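PDB 4NAR: putative uronate isomerase from Thermotoga maritima, which may act as a lactate racemase-like isomerase, although its reaction and substrate remain uncertain. Local coordinates for residues Glu100-Glu105 against Ala171-Val176; Ala108-Leu113 against Ile130-Asn135. All blocks are in the same frame, centred on the assembly; numbering follows the deposited sequence.

Interaction 1. Residues Glu100-Glu105 against Ala171-Val176; sequences EFFNPE and ASTEVV
Phe-101 lays one face of its ring over the backbone of Ser-172, just where helix 173-186 begins. The CA of Ser-172 sits 3.7 Å from the centroid of the Phe-101 ring and 16° off its normal, a CH-pi contact. With CG anti to the backbone N (chi1 -171°), the ring leaves the type I turn of Glu-100 to Asn-103 and reaches across to the other segment. Its far end is held tightly: CZ of Phe-101 lies 3.4 Å from the carbonyl C of Ser-172, and at the edge, near the ring plane, the same CZ abuts CG2 of Val-176 at 3.9 Å. CD2 of Phe-101 also comes within 3.4 Å of O of Ala-171, an oxygen hydrogen-bonded to His-99.

The looser side lies toward Phe-102, an exposed residue whose ring CD1 stays 4.4 Å from OG1 of Thr-173. Phe-102 packs instead on its own neighbour, with CD1 of Phe-101 over the centre of its ring. Here a water does the joining. It donates to O of Phe-101 at 2.7 Å and accepts from N of Thr-173 at 2.8 Å; OG1 of Thr-173 makes a further short contact with it, of undecided direction. Ser-172 holds the N-cap position without capping, its OG being hydrogen-bonded to O of Lys-133, and the water meets the N-H of the first helical residue instead. The join therefore depends on shape fit at the Phe-101 ring, and its one polar link would go if the water were lost.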
loop_
_atom_site.group_PDB
_atom_site.type_symbol
_atom_site.label_atom_id
_atom_site.label_comp_id
_atom_site.label_asym_id
_atom_site.label_seq_id
_atom_site.Cartn_x
_atom_site.Cartn_y
_atom_site.Cartn_z
ATOM N N GLU A 100 -13.749 8.365 1.531
ATOM C CA GLU A 100 -14.234 8.943 0.268
ATOM C C GLU A 100 -13.143 9.813 -0.355
ATOM O O GLU A 100 -13.230 11.046 -0.373
ATOM C CB GLU A 100 -15.494 9.772 0.497
ATOM C CG GLU A 100 -16.601 9.024 1.203
ATOM C CD GLU A 100 -17.601 9.969 1.839
ATOM O OE1 GLU A 100 -18.514 10.431 1.096
ATOM O OE2 GLU A 100 -17.466 10.254 3.066
ATOM N N PHE A 101 -12.119 9.133 -0.860
ATOM C CA PHE A 101 -10.877 9.728 -1.341
ATOM C C PHE A 101 -11.154 10.857 -2.337
ATOM O O PHE A 101 -10.471 11.896 -2.347
ATOM C CB PHE A 101 -10.064 8.610 -2.020
ATOM C CG PHE A 101 -8.665 8.996 -2.390
ATOM C CD1 PHE A 101 -8.404 9.665 -3.576
ATOM C CD2 PHE A 101 -7.602 8.661 -1.567
ATOM C CE1 PHE A 101 -7.101 10.020 -3.934
ATOM C CE2 PHE A 101 -6.303 8.997 -1.917
ATOM C CZ PHE A 101 -6.052 9.687 -3.105
ATOM N N PHE A 102 -12.160 10.635 -3.182
ATOM C CA PHE A 102 -12.404 11.532 -4.309
ATOM C C PHE A 102 -13.513 12.525 -4.012
ATOM O O PHE A 102 -13.953 13.224 -4.912
ATOM C CB PHE A 102 -12.793 10.726 -5.553
ATOM C CG PHE A 102 -11.742 9.742 -5.998
ATOM C CD1 PHE A 102 -10.700 10.138 -6.839
ATOM C CD2 PHE A 102 -11.804 8.410 -5.586
ATOM C CE1 PHE A 102 -9.720 9.210 -7.255
ATOM C CE2 PHE A 102 -10.832 7.477 -5.988
ATOM C CZ PHE A 102 -9.787 7.879 -6.821
ATOM N N ASN A 103 -13.990 12.556 -2.769
ATOM C CA ASN A 103 -15.092 13.442 -2.416
ATOM C C ASN A 103 -14.623 14.600 -1.535
ATOM O O ASN A 103 -14.353 14.418 -0.336
ATOM C CB ASN A 103 -16.232 12.670 -1.746
ATOM C CG ASN A 103 -17.522 13.487 -1.653
ATOM O OD1 ASN A 103 -17.509 14.734 -1.754
ATOM N ND2 ASN A 103 -18.649 12.785 -1.449
ATOM N N PRO A 104 -14.540 15.808 -2.131
ATOM C CA PRO A 104 -14.045 16.995 -1.411
ATOM C C PRO A 104 -14.796 17.218 -0.107
ATOM O O PRO A 104 -14.212 17.640 0.893
ATOM C CB PRO A 104 -14.337 18.147 -2.377
ATOM C CG PRO A 104 -14.336 17.491 -3.748
ATOM C CD PRO A 104 -14.931 16.115 -3.524
ATOM N N GLU A 105 -16.083 16.910 -0.113
ATOM C CA GLU A 105 -16.923 17.174 1.047
ATOM C C GLU A 105 -16.599 16.273 2.245
ATOM O O GLU A 105 -16.905 16.616 3.391
ATOM C CB GLU A 105 -18.395 17.059 0.645
ATOM C CG GLU A 105 -18.828 18.138 -0.350
ATOM C CD GLU A 105 -18.496 19.545 0.144
ATOM O OE1 GLU A 105 -18.721 19.839 1.352
ATOM O OE2 GLU A 105 -18.001 20.354 -0.675
ATOM N N ALA A 171 -6.447 10.001 2.832
ATOM C CA ALA A 171 -6.097 11.320 2.325
ATOM C C ALA A 171 -6.827 11.579 0.999
ATOM O O ALA A 171 -7.974 11.119 0.778
ATOM C CB ALA A 171 -4.582 11.432 2.157
ATOM N N SER A 172 -6.154 12.297 0.107
ATOM C CA SER A 172 -6.741 12.607 -1.176
ATOM C C SER A 172 -5.691 12.915 -2.230
ATOM O O SER A 172 -4.478 12.821 -1.987
ATOM C CB SER A 172 -7.749 13.756 -1.045
ATOM O OG SER A 172 -7.206 14.844 -0.313
ATOM N N THR A 173 -6.196 13.340 -3.380
ATOM C CA THR A 173 -5.472 13.349 -4.636
ATOM C C THR A 173 -4.149 14.106 -4.664
ATOM O O THR A 173 -3.139 13.565 -5.116
ATOM C CB THR A 173 -6.384 13.896 -5.738
ATOM O OG1 THR A 173 -7.463 12.975 -5.909
ATOM C CG2 THR A 173 -5.635 14.029 -7.048
ATOM N N GLU A 174 -4.160 15.353 -4.205
ATOM C CA GLU A 174 -3.009 16.221 -4.423
ATOM C C GLU A 174 -1.764 15.690 -3.734
ATOM O O GLU A 174 -0.731 15.496 -4.393
ATOM C CB GLU A 174 -3.276 17.666 -3.993
ATOM C CG GLU A 174 -4.517 18.286 -4.597
ATOM C CD GLU A 174 -5.744 18.075 -3.707
ATOM O OE1 GLU A 174 -5.886 16.962 -3.105
ATOM O OE2 GLU A 174 -6.560 19.028 -3.606
ATOM N N VAL A 175 -1.855 15.444 -2.426
ATOM C CA VAL A 175 -0.679 15.007 -1.691
ATOM C C VAL A 175 -0.233 13.599 -2.121
ATOM O O VAL A 175 0.971 13.295 -2.158
ATOM C CB VAL A 175 -0.901 15.099 -0.151
ATOM C CG1 VAL A 175 -2.068 14.175 0.298
ATOM C CG2 VAL A 175 0.398 14.811 0.613
ATOM N N VAL A 176 -1.198 12.755 -2.480
ATOM C CA VAL A 176 -0.902 11.382 -2.877
ATOM C C VAL A 176 -0.230 11.331 -4.270
ATOM O O VAL A 176 0.715 10.553 -4.495
ATOM C CB VAL A 176 -2.174 10.497 -2.791
ATOM C CG1 VAL A 176 -1.952 9.121 -3.459
ATOM C CG2 VAL A 176 -2.629 10.357 -1.301
HETATM O O HOH W 1 -8.921 13.493 -3.947
#

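Interaction 2. Residues Ala108-Leu113 against Ile130-Asn135; sequences AFVGTL and IPIKVN
Val-110 and Ile-132 meet methyl to methyl, CG2 to CG2 at 3.6 Å, beside the straight bond from N of Val-110 to O of Ile-132 (2.9 Å). Ile-132 turns its CD1 the other way: chi2 of 115°, off a staggered value, carries CD1 tightly past O of Gly-111 (3.2 Å) to CG of Leu-113 at 3.8 Å. Across the other face, Phe-109 folds its ring forward along its own strand, so that N of Gly-111 sits over the ring centre while CE1 of Phe-109 presses edge-on against CB of Pro-131 at 3.5 Å.

The strands form an antiparallel ribbon, linked through helix 115-121 and closed by paired backbone bonds between Ala-108 and Val-134 at one end and between Leu-113 and Ile-130 at the other. Between them lies a beta bulge: Val-110 and Gly-111 together face Ile-132, whose N bonds to O of Gly-111 at 2.7 Å. At the phi of Gly-111, 152°, a CB would jam against the carbonyl O of Val-110, which calls for glycine.

Farther out, helix 198-213 backs the Leu-113, Ile-132 and Val-134 face through Ile-202, Met-209 and Ile-210. Phe-139 covers Ala-108 and Val-110, and OG1 of Thr-112 is hydrogen-bonded to Glu-129.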
loop_
_atom_site.group_PDB
_atom_site.type_symbol
_atom_site.label_atom_id
_atom_site.label_comp_id
_atom_site.label_asym_id
_atom_site.label_seq_id
_atom_site.Cartn_x
_atom_site.Cartn_y
_atom_site.Cartn_z
ATOM N N ALA A 108 -11.115 17.204 5.240
ATOM C CA ALA A 108 -10.797 18.432 5.958
ATOM C C ALA A 108 -9.447 18.945 5.468
ATOM O O ALA A 108 -8.479 18.178 5.349
ATOM C CB ALA A 108 -10.773 18.195 7.483
ATOM N N PHE A 109 -9.384 20.235 5.169
ATOM C CA PHE A 109 -8.118 20.864 4.823
ATOM C C PHE A 109 -7.321 21.106 6.106
ATOM O O PHE A 109 -7.848 21.713 7.050
ATOM C CB PHE A 109 -8.390 22.201 4.147
ATOM C CG PHE A 109 -7.149 22.950 3.777
ATOM C CD1 PHE A 109 -6.306 22.456 2.790
ATOM C CD2 PHE A 109 -6.813 24.145 4.420
ATOM C CE1 PHE A 109 -5.147 23.141 2.433
ATOM C CE2 PHE A 109 -5.655 24.840 4.075
ATOM C CZ PHE A 109 -4.821 24.338 3.072
ATOM N N VAL A 110 -6.068 20.661 6.169
ATOM C CA VAL A 110 -5.294 20.953 7.385
ATOM C C VAL A 110 -4.170 21.972 7.169
ATOM O O VAL A 110 -3.665 22.561 8.132
ATOM C CB VAL A 110 -4.726 19.680 8.107
ATOM C CG1 VAL A 110 -5.815 18.643 8.331
ATOM C CG2 VAL A 110 -3.562 19.083 7.342
ATOM N N GLY A 111 -3.782 22.175 5.913
ATOM C CA GLY A 111 -2.666 23.058 5.601
ATOM C C GLY A 111 -1.978 22.653 4.312
ATOM O O GLY A 111 -2.416 21.706 3.654
ATOM N N THR A 112 -0.911 23.357 3.940
ATOM C CA THR A 112 -0.209 23.061 2.694
ATOM C C THR A 112 1.237 22.651 2.933
ATOM O O THR A 112 1.847 23.065 3.919
ATOM C CB THR A 112 -0.188 24.277 1.727
ATOM O OG1 THR A 112 0.220 25.440 2.444
ATOM C CG2 THR A 112 -1.558 24.551 1.126
ATOM N N LEU A 113 1.774 21.828 2.032
ATOM C CA LEU A 113 3.216 21.677 1.896
ATOM C C LEU A 113 3.736 22.872 1.084
ATOM O O LEU A 113 3.171 23.205 0.042
ATOM C CB LEU A 113 3.561 20.358 1.182
ATOM C CG LEU A 113 3.154 19.058 1.895
ATOM C CD1 LEU A 113 3.540 17.828 1.077
ATOM C CD2 LEU A 113 3.781 18.978 3.280
ATOM N N ILE A 130 1.181 22.361 -1.975
ATOM C CA ILE A 130 0.311 21.196 -2.063
ATOM C C ILE A 130 -0.623 21.164 -0.856
ATOM O O ILE A 130 -0.170 21.093 0.287
ATOM C CB ILE A 130 1.135 19.879 -2.161
ATOM C CG1 ILE A 130 1.846 19.795 -3.518
ATOM C CG2 ILE A 130 0.249 18.659 -1.958
ATOM C CD1 ILE A 130 0.889 19.726 -4.702
ATOM N N PRO A 131 -1.939 21.243 -1.098
ATOM C CA PRO A 131 -2.878 21.193 0.032
ATOM C C PRO A 131 -2.957 19.778 0.622
ATOM O O PRO A 131 -2.899 18.788 -0.121
ATOM C CB PRO A 131 -4.218 21.598 -0.600
ATOM C CG PRO A 131 -4.072 21.229 -2.076
ATOM C CD PRO A 131 -2.614 21.437 -2.398
ATOM N N ILE A 132 -3.060 19.695 1.947
ATOM C CA ILE A 132 -3.223 18.415 2.631
ATOM C C ILE A 132 -4.657 18.272 3.127
ATOM O O ILE A 132 -5.098 19.023 4.004
ATOM C CB ILE A 132 -2.251 18.288 3.832
ATOM C CG1 ILE A 132 -0.806 18.357 3.339
ATOM C CG2 ILE A 132 -2.468 16.989 4.587
ATOM C CD1 ILE A 132 -0.074 19.573 3.840
ATOM N N LYS A 133 -5.372 17.298 2.571
ATOM C CA LYS A 133 -6.769 17.075 2.931
ATOM C C LYS A 133 -7.007 15.616 3.314
ATOM O O LYS A 133 -6.702 14.695 2.529
ATOM C CB LYS A 133 -7.684 17.459 1.767
ATOM C CG LYS A 133 -7.496 18.881 1.278
ATOM C CD LYS A 133 -8.414 19.157 0.107
ATOM C CE LYS A 133 -7.990 20.413 -0.643
ATOM N NZ LYS A 133 -8.236 20.247 -2.108
ATOM N N VAL A 134 -7.555 15.407 4.512
ATOM C CA VAL A 134 -7.789 14.061 5.006
ATOM C C VAL A 134 -9.220 13.916 5.528
ATOM O O VAL A 134 -9.908 14.935 5.757
ATOM C CB VAL A 134 -6.769 13.694 6.102
ATOM C CG1 VAL A 134 -5.380 13.585 5.486
ATOM C CG2 VAL A 134 -6.787 14.741 7.214
ATOM N N ASN A 135 -9.662 12.661 5.688
ATOM C CA ASN A 135 -11.038 12.381 6.090
ATOM C C ASN A 135 -11.380 13.212 7.310
ATOM O O ASN A 135 -10.586 13.256 8.271
ATOM C CB ASN A 135 -11.245 10.904 6.439
ATOM C CG ASN A 135 -12.715 10.516 6.416
ATOM O OD1 ASN A 135 -13.494 10.967 7.251
ATOM N ND2 ASN A 135 -13.105 9.707 5.429
#

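How the interactions relate
The centres of interactions 1 and 2 lie about 9 Å apart, both within the lactate racemase N-terminal domain. Along the chain the order is 100-105, 108-113, 130-135, 171-176, so interaction 1 brackets the two-stranded ribbon of interaction 2. Strand 130-135 joins them directly: NZ of Lys-133 forms a salt bridge of 2.6 Å with OE2 of Glu-174, and O of Lys-133 is probably hydrogen-bonded to OG of Ser-172. CG2 of Ile-130 packs against CA of Val-175. The ribbon, separate from the large mixed sheet, is therefore fastened along one strand to the first turn of helix 173-186.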